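Long-range contacts in protein F1 (Vaccinia virus ankara, PDB 4D2M), which binds the BH3 region of Bim and so probably blocks host-cell apoptosis as a viral Bcl-2-like protein: residues A[91-96]-A[140-145]; A[133-138]-A[172-177]. The protein carries 1 engineered substitution. One frame throughout, in Å; residues are numbered along the deposited sequence.

Contact 1: residues A[91-96]-A[140-145]; sequences IYCDKV and ATISFI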
loop_
_atom_site.group_PDB
_atom_site.type_symbol
_atom_site.label_atom_id
_atom_site.label_comp_id
_atom_site.label_asym_id
_atom_site.label_seq_id
_atom_site.Cartn_x
_atom_site.Cartn_y
_atom_site.Cartn_z
ATOM N N ILE A 91 24.313 -16.994 3.916
ATOM C CA ILE A 91 25.252 -17.979 3.399
ATOM C C ILE A 91 24.597 -18.863 2.340
ATOM O O ILE A 91 25.142 -19.055 1.253
ATOM C CB ILE A 91 25.812 -18.864 4.539
ATOM C CG1 ILE A 91 26.698 -18.025 5.463
ATOM C CG2 ILE A 91 26.624 -20.041 3.983
ATOM C CD1 ILE A 91 27.045 -18.704 6.776
ATOM N N TYR A 92 23.421 -19.391 2.657
ATOM C CA TYR A 92 22.789 -20.398 1.811
ATOM C C TYR A 92 22.154 -19.816 0.545
ATOM O O TYR A 92 22.240 -20.425 -0.521
ATOM C CB TYR A 92 21.744 -21.170 2.623
ATOM C CG TYR A 92 22.351 -22.204 3.553
ATOM C CD1 TYR A 92 23.185 -21.825 4.597
ATOM C CD2 TYR A 92 22.093 -23.559 3.384
ATOM C CE1 TYR A 92 23.744 -22.763 5.446
ATOM C CE2 TYR A 92 22.648 -24.505 4.231
ATOM C CZ TYR A 92 23.472 -24.101 5.259
ATOM O OH TYR A 92 24.029 -25.035 6.106
ATOM N N CYS A 93 21.528 -18.646 0.650
ATOM C CA CYS A 93 20.860 -18.046 -0.506
ATOM C C CYS A 93 21.844 -17.350 -1.439
ATOM O O CYS A 93 21.586 -17.229 -2.636
ATOM C CB CYS A 93 19.787 -17.053 -0.061
ATOM S SG CYS A 93 18.346 -17.838 0.671
ATOM N N ASP A 94 22.964 -16.884 -0.897
ATOM C CA ASP A 94 24.007 -16.298 -1.732
ATOM C C ASP A 94 24.566 -17.359 -2.668
ATOM O O ASP A 94 24.821 -17.094 -3.841
ATOM C CB ASP A 94 25.132 -15.697 -0.886
ATOM C CG ASP A 94 24.773 -14.339 -0.309
ATOM O OD1 ASP A 94 23.580 -13.963 -0.344
ATOM O OD2 ASP A 94 25.688 -13.650 0.189
ATOM N N LYS A 95 24.746 -18.568 -2.143
ATOM C CA LYS A 95 25.290 -19.667 -2.932
ATOM C C LYS A 95 24.308 -20.097 -4.020
ATOM O O LYS A 95 24.696 -20.296 -5.171
ATOM C CB LYS A 95 25.628 -20.858 -2.035
ATOM C CG LYS A 95 26.462 -21.923 -2.731
ATOM C CD LYS A 95 26.828 -23.059 -1.792
ATOM C CE LYS A 95 27.777 -24.043 -2.462
ATOM N NZ LYS A 95 27.212 -24.599 -3.725
ATOM N N VAL A 96 23.040 -20.241 -3.648
ATOM C CA VAL A 96 21.988 -20.575 -4.603
ATOM C C VAL A 96 21.912 -19.483 -5.668
ATOM O O VAL A 96 21.861 -19.776 -6.860
ATOM C CB VAL A 96 20.613 -20.753 -3.886
ATOM C CG1 VAL A 96 19.431 -20.834 -4.875
ATOM C CG2 VAL A 96 20.643 -21.994 -3.013
ATOM N N ALA A 140 15.578 -21.439 -2.868
ATOM C CA ALA A 140 15.527 -20.978 -4.250
ATOM C C ALA A 140 14.480 -19.882 -4.421
ATOM O O ALA A 140 14.679 -18.932 -5.181
ATOM C CB ALA A 140 15.237 -22.140 -5.181
ATOM N N THR A 141 13.364 -20.013 -3.714
ATOM C CA THR A 141 12.292 -19.030 -3.814
ATOM C C THR A 141 12.740 -17.695 -3.228
ATOM O O THR A 141 12.480 -16.640 -3.800
ATOM C CB THR A 141 11.017 -19.496 -3.092
ATOM O OG1 THR A 141 10.609 -20.769 -3.609
ATOM C CG2 THR A 141 9.894 -18.490 -3.297
ATOM N N ILE A 142 13.407 -17.748 -2.082
ATOM C CA ILE A 142 13.959 -16.549 -1.472
ATOM C C ILE A 142 14.911 -15.860 -2.446
ATOM O O ILE A 142 14.824 -14.650 -2.658
ATOM C CB ILE A 142 14.700 -16.873 -0.160
ATOM C CG1 ILE A 142 13.718 -17.432 0.872
ATOM C CG2 ILE A 142 15.379 -15.627 0.402
ATOM C CD1 ILE A 142 14.380 -18.087 2.074
ATOM N N SER A 143 15.809 -16.637 -3.041
ATOM C CA SER A 143 16.779 -16.098 -3.988
ATOM C C SER A 143 16.082 -15.458 -5.184
ATOM O O SER A 143 16.483 -14.392 -5.646
ATOM C CB SER A 143 17.737 -17.194 -4.461
ATOM O OG SER A 143 18.635 -17.569 -3.428
ATOM N N PHE A 144 15.035 -16.105 -5.684
ATOM C CA PHE A 144 14.296 -15.560 -6.815
ATOM C C PHE A 144 13.576 -14.270 -6.425
ATOM O O PHE A 144 13.641 -13.278 -7.150
ATOM C CB PHE A 144 13.292 -16.578 -7.354
ATOM C CG PHE A 144 12.438 -16.042 -8.466
ATOM C CD1 PHE A 144 12.981 -15.801 -9.717
ATOM C CD2 PHE A 144 11.099 -15.767 -8.259
ATOM C CE1 PHE A 144 12.204 -15.302 -10.740
ATOM C CE2 PHE A 144 10.314 -15.268 -9.279
ATOM C CZ PHE A 144 10.867 -15.036 -10.520
ATOM N N ILE A 145 12.900 -14.283 -5.278
ATOM C CA ILE A 145 12.188 -13.101 -4.798
ATOM C C ILE A 145 13.168 -11.963 -4.534
ATOM O O ILE A 145 12.856 -10.797 -4.779
ATOM C CB ILE A 145 11.386 -13.398 -3.506
ATOM C CG1 ILE A 145 10.249 -14.385 -3.792
ATOM C CG2 ILE A 145 10.819 -12.112 -2.896
ATOM C CD1 ILE A 145 9.210 -13.886 -4.775
#
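Ser143 points its hydroxyl between two residues one turn apart on helix 80-99: OG lies between two apolar groups, 3.6 Å from Cys93 CB and 3.7 Å from Val96 CG1. Two oxygens of the opposite helix are near it: it hydrogen-bonds to Ser97 OG, and it reaches Cys93 O at 3.1 Å, although its one proton may be spent on another acceptor. The same Cys93 carbonyl is hydrogen-bonded to Ser97 OG, which ties the three groups together at the buried crossing.

To one side of the serine, Cys93 turns its sulfur toward the branch of Ile142: SG is 3.7 Å from Ile142 CG2 and 3.9 Å from Ile142 CB. Tyr65 of the second subunit packs on both residues. To the other side, Val96 swings CG1 anti to its own backbone N (chi1 169°), which brings the methyl to 4.0 Å from Ala140 CA. The alanine methyl points away from helix 80-99, and an apolar side chain of the bound peptide packs on Ala140.

The axes of segments 91-96 and 140-145 come within 8.9 Å at a crossing angle of -70°. An aromatic side chain of the peptide also packs on Val96. Helix 80-99 thus packs steeply against the buried helix 135-150 beside the peptide site, an arrangement consistent with the BH3-binding groove of the Bcl-2 fold.

Contact 2: residues A[133-138]-A[172-177]; sequences KGLGVR and DCFVDY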
loop_
_atom_site.group_PDB
_atom_site.type_symbol
_atom_site.label_atom_id
_atom_site.label_comp_id
_atom_site.label_asym_id
_atom_site.label_seq_id
_atom_site.Cartn_x
_atom_site.Cartn_y
_atom_site.Cartn_z
ATOM N N LYS A 133 8.759 -30.625 0.558
ATOM C CA LYS A 133 9.209 -30.235 1.893
ATOM C C LYS A 133 10.734 -30.207 2.018
ATOM O O LYS A 133 11.275 -30.272 3.120
ATOM C CB LYS A 133 8.614 -31.184 2.939
ATOM C CG LYS A 133 7.102 -31.066 3.089
ATOM C CD LYS A 133 6.712 -29.758 3.764
ATOM C CE LYS A 133 5.225 -29.480 3.642
ATOM N NZ LYS A 133 4.901 -28.065 3.981
ATOM N N GLY A 134 11.421 -30.101 0.886
ATOM C CA GLY A 134 12.869 -29.975 0.889
ATOM C C GLY A 134 13.297 -28.554 1.202
ATOM O O GLY A 134 12.513 -27.615 1.061
ATOM N N LEU A 135 14.544 -28.392 1.633
ATOM C CA LEU A 135 15.079 -27.075 1.954
ATOM C C LEU A 135 15.323 -26.260 0.691
ATOM O O LEU A 135 15.138 -25.042 0.682
ATOM C CB LEU A 135 16.382 -27.202 2.748
ATOM C CG LEU A 135 17.128 -25.898 3.046
ATOM C CD1 LEU A 135 16.328 -25.023 4.001
ATOM C CD2 LEU A 135 18.511 -26.184 3.605
ATOM N N GLY A 136 15.738 -26.946 -0.371
ATOM C CA GLY A 136 16.143 -26.301 -1.608
ATOM C C GLY A 136 15.115 -25.374 -2.231
ATOM O O GLY A 136 15.447 -24.255 -2.623
ATOM N N VAL A 137 13.871 -25.832 -2.338
ATOM C CA VAL A 137 12.845 -25.048 -3.017
ATOM C C VAL A 137 12.552 -23.762 -2.244
ATOM O O VAL A 137 12.181 -22.743 -2.828
ATOM C CB VAL A 137 11.539 -25.865 -3.217
ATOM C CG1 VAL A 137 10.848 -26.174 -1.886
ATOM C CG2 VAL A 137 10.592 -25.134 -4.161
ATOM N N ARG A 138 12.752 -23.809 -0.932
ATOM C CA ARG A 138 12.517 -22.654 -0.080
ATOM C C ARG A 138 13.642 -21.635 -0.223
ATOM O O ARG A 138 13.390 -20.433 -0.306
ATOM C CB ARG A 138 12.366 -23.098 1.375
ATOM C CG ARG A 138 11.011 -23.726 1.648
ATOM C CD ARG A 138 11.057 -24.813 2.707
ATOM N NE ARG A 138 9.712 -25.326 2.972
ATOM C CZ ARG A 138 9.139 -26.325 2.304
ATOM N NH1 ARG A 138 9.792 -26.947 1.330
ATOM N NH2 ARG A 138 7.908 -26.708 2.615
ATOM N N ASP A 172 6.249 -24.065 8.583
ATOM C CA ASP A 172 6.808 -24.814 9.704
ATOM C C ASP A 172 8.030 -25.614 9.274
ATOM O O ASP A 172 9.007 -25.724 10.015
ATOM C CB ASP A 172 5.754 -25.748 10.300
ATOM C CG ASP A 172 4.533 -25.001 10.803
ATOM O OD1 ASP A 172 4.695 -23.882 11.332
ATOM O OD2 ASP A 172 3.411 -25.534 10.666
ATOM N N CYS A 173 7.971 -26.160 8.066
ATOM C CA CYS A 173 9.066 -26.953 7.525
ATOM C C CYS A 173 10.345 -26.132 7.381
ATOM O O CYS A 173 11.422 -26.585 7.764
ATOM C CB CYS A 173 8.665 -27.542 6.172
ATOM S SG CYS A 173 10.050 -28.121 5.180
ATOM N N PHE A 174 10.227 -24.927 6.832
ATOM C CA PHE A 174 11.390 -24.062 6.652
ATOM C C PHE A 174 11.963 -23.643 7.998
ATOM O O PHE A 174 13.178 -23.639 8.190
ATOM C CB PHE A 174 11.033 -22.818 5.839
ATOM C CG PHE A 174 12.219 -21.944 5.524
ATOM C CD1 PHE A 174 13.270 -22.426 4.757
ATOM C CD2 PHE A 174 12.284 -20.643 5.995
ATOM C CE1 PHE A 174 14.363 -21.626 4.467
ATOM C CE2 PHE A 174 13.371 -19.837 5.707
ATOM C CZ PHE A 174 14.412 -20.330 4.943
ATOM N N VAL A 175 11.079 -23.283 8.922
ATOM C CA VAL A 175 11.486 -22.899 10.266
ATOM C C VAL A 175 12.279 -24.023 10.921
ATOM O O VAL A 175 13.323 -23.785 11.526
ATOM C CB VAL A 175 10.263 -22.543 11.133
ATOM C CG1 VAL A 175 10.659 -22.300 12.593
ATOM C CG2 VAL A 175 9.577 -21.324 10.567
ATOM N N ASP A 176 11.785 -25.249 10.783
ATOM C CA ASP A 176 12.460 -26.405 11.354
ATOM C C ASP A 176 13.868 -26.542 10.787
ATOM O O ASP A 176 14.799 -26.891 11.508
ATOM C CB ASP A 176 11.657 -27.683 11.100
ATOM C CG ASP A 176 10.331 -27.695 11.839
ATOM O OD1 ASP A 176 10.189 -26.939 12.823
ATOM O OD2 ASP A 176 9.432 -28.464 11.438
ATOM N N TYR A 177 14.025 -26.253 9.499
ATOM C CA TYR A 177 15.334 -26.342 8.861
ATOM C C TYR A 177 16.304 -25.308 9.428
ATOM O O TYR A 177 17.423 -25.643 9.809
ATOM C CB TYR A 177 15.214 -26.158 7.346
ATOM C CG TYR A 177 14.862 -27.419 6.591
ATOM C CD1 TYR A 177 15.729 -28.502 6.570
ATOM C CD2 TYR A 177 13.672 -27.519 5.885
ATOM C CE1 TYR A 177 15.416 -29.656 5.879
ATOM C CE2 TYR A 177 13.350 -28.670 5.189
ATOM C CZ TYR A 177 14.226 -29.734 5.189
ATOM O OH TYR A 177 13.906 -30.878 4.496
HETATM O O HOH W 1 5.573 -27.171 6.736
HETATM O O HOH W 2 15.763 -30.983 2.242
#
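Cys173 SG is set squarely over one face of the Arg138 guanidinium, 3.4 Å above its plane, and is also only 3.2 Å from Lys133 O. The thiol gets there by standing anti to its backbone N (chi1 163°). Next to it the aliphatic part of Arg138 runs along Phe174, with CB 3.6 Å from Phe174 CD1 and the ring and guanidinium planes 22° apart. What fixes the arginine head is a salt bridge from NH2 to Asp171, with NH1 bonded to Gly134 O at 2.8 Å and also to Asn132 O. This is the close-packed side, where the first turn of helix 135-150, the buried helix of this Bcl-2-like bundle, and the loop before it abut the short C-terminal helix 172-180.

Buried Leu135 closes the tight part, between Phe174 and the partly exposed Tyr177: its CB rests over the Tyr177 ring in a CH-pi contact, 3.9 Å from the centroid, while CD1 leans on Tyr177 CB. Toward solvent the contact changes character. The phenol OH, 3.0 Å from Lys133 O, probably bonds to that carbonyl, and a water joins the same hydroxyl to Leu135 N. On the exposed flank the long Lys133 chain passes Cys173 CB, and a second water accepts from both Lys133 NZ and Cys173 N.

Both contacts draw on helix 135-150, but at different depths. Contact 1 uses its middle, and all its touching residues are buried; contact 2 uses its first turn and the preceding loop, its own centre about 16 Å from the centre of the chain, against about 8 Å for contact 1, and waters enter there. Their chemistry follows: aliphatic and sulfur groups around a buried serine hydroxyl with serine and carbonyl partners in contact 1, aromatic rings, an arginine with acidic and carbonyl partners, and bridging waters in contact 2. They meet directly, since Ile142 CD1 of contact 1 packs 3.6 Å from Phe174 CZ of contact 2. The bound peptide and the second subunit touch residues of each.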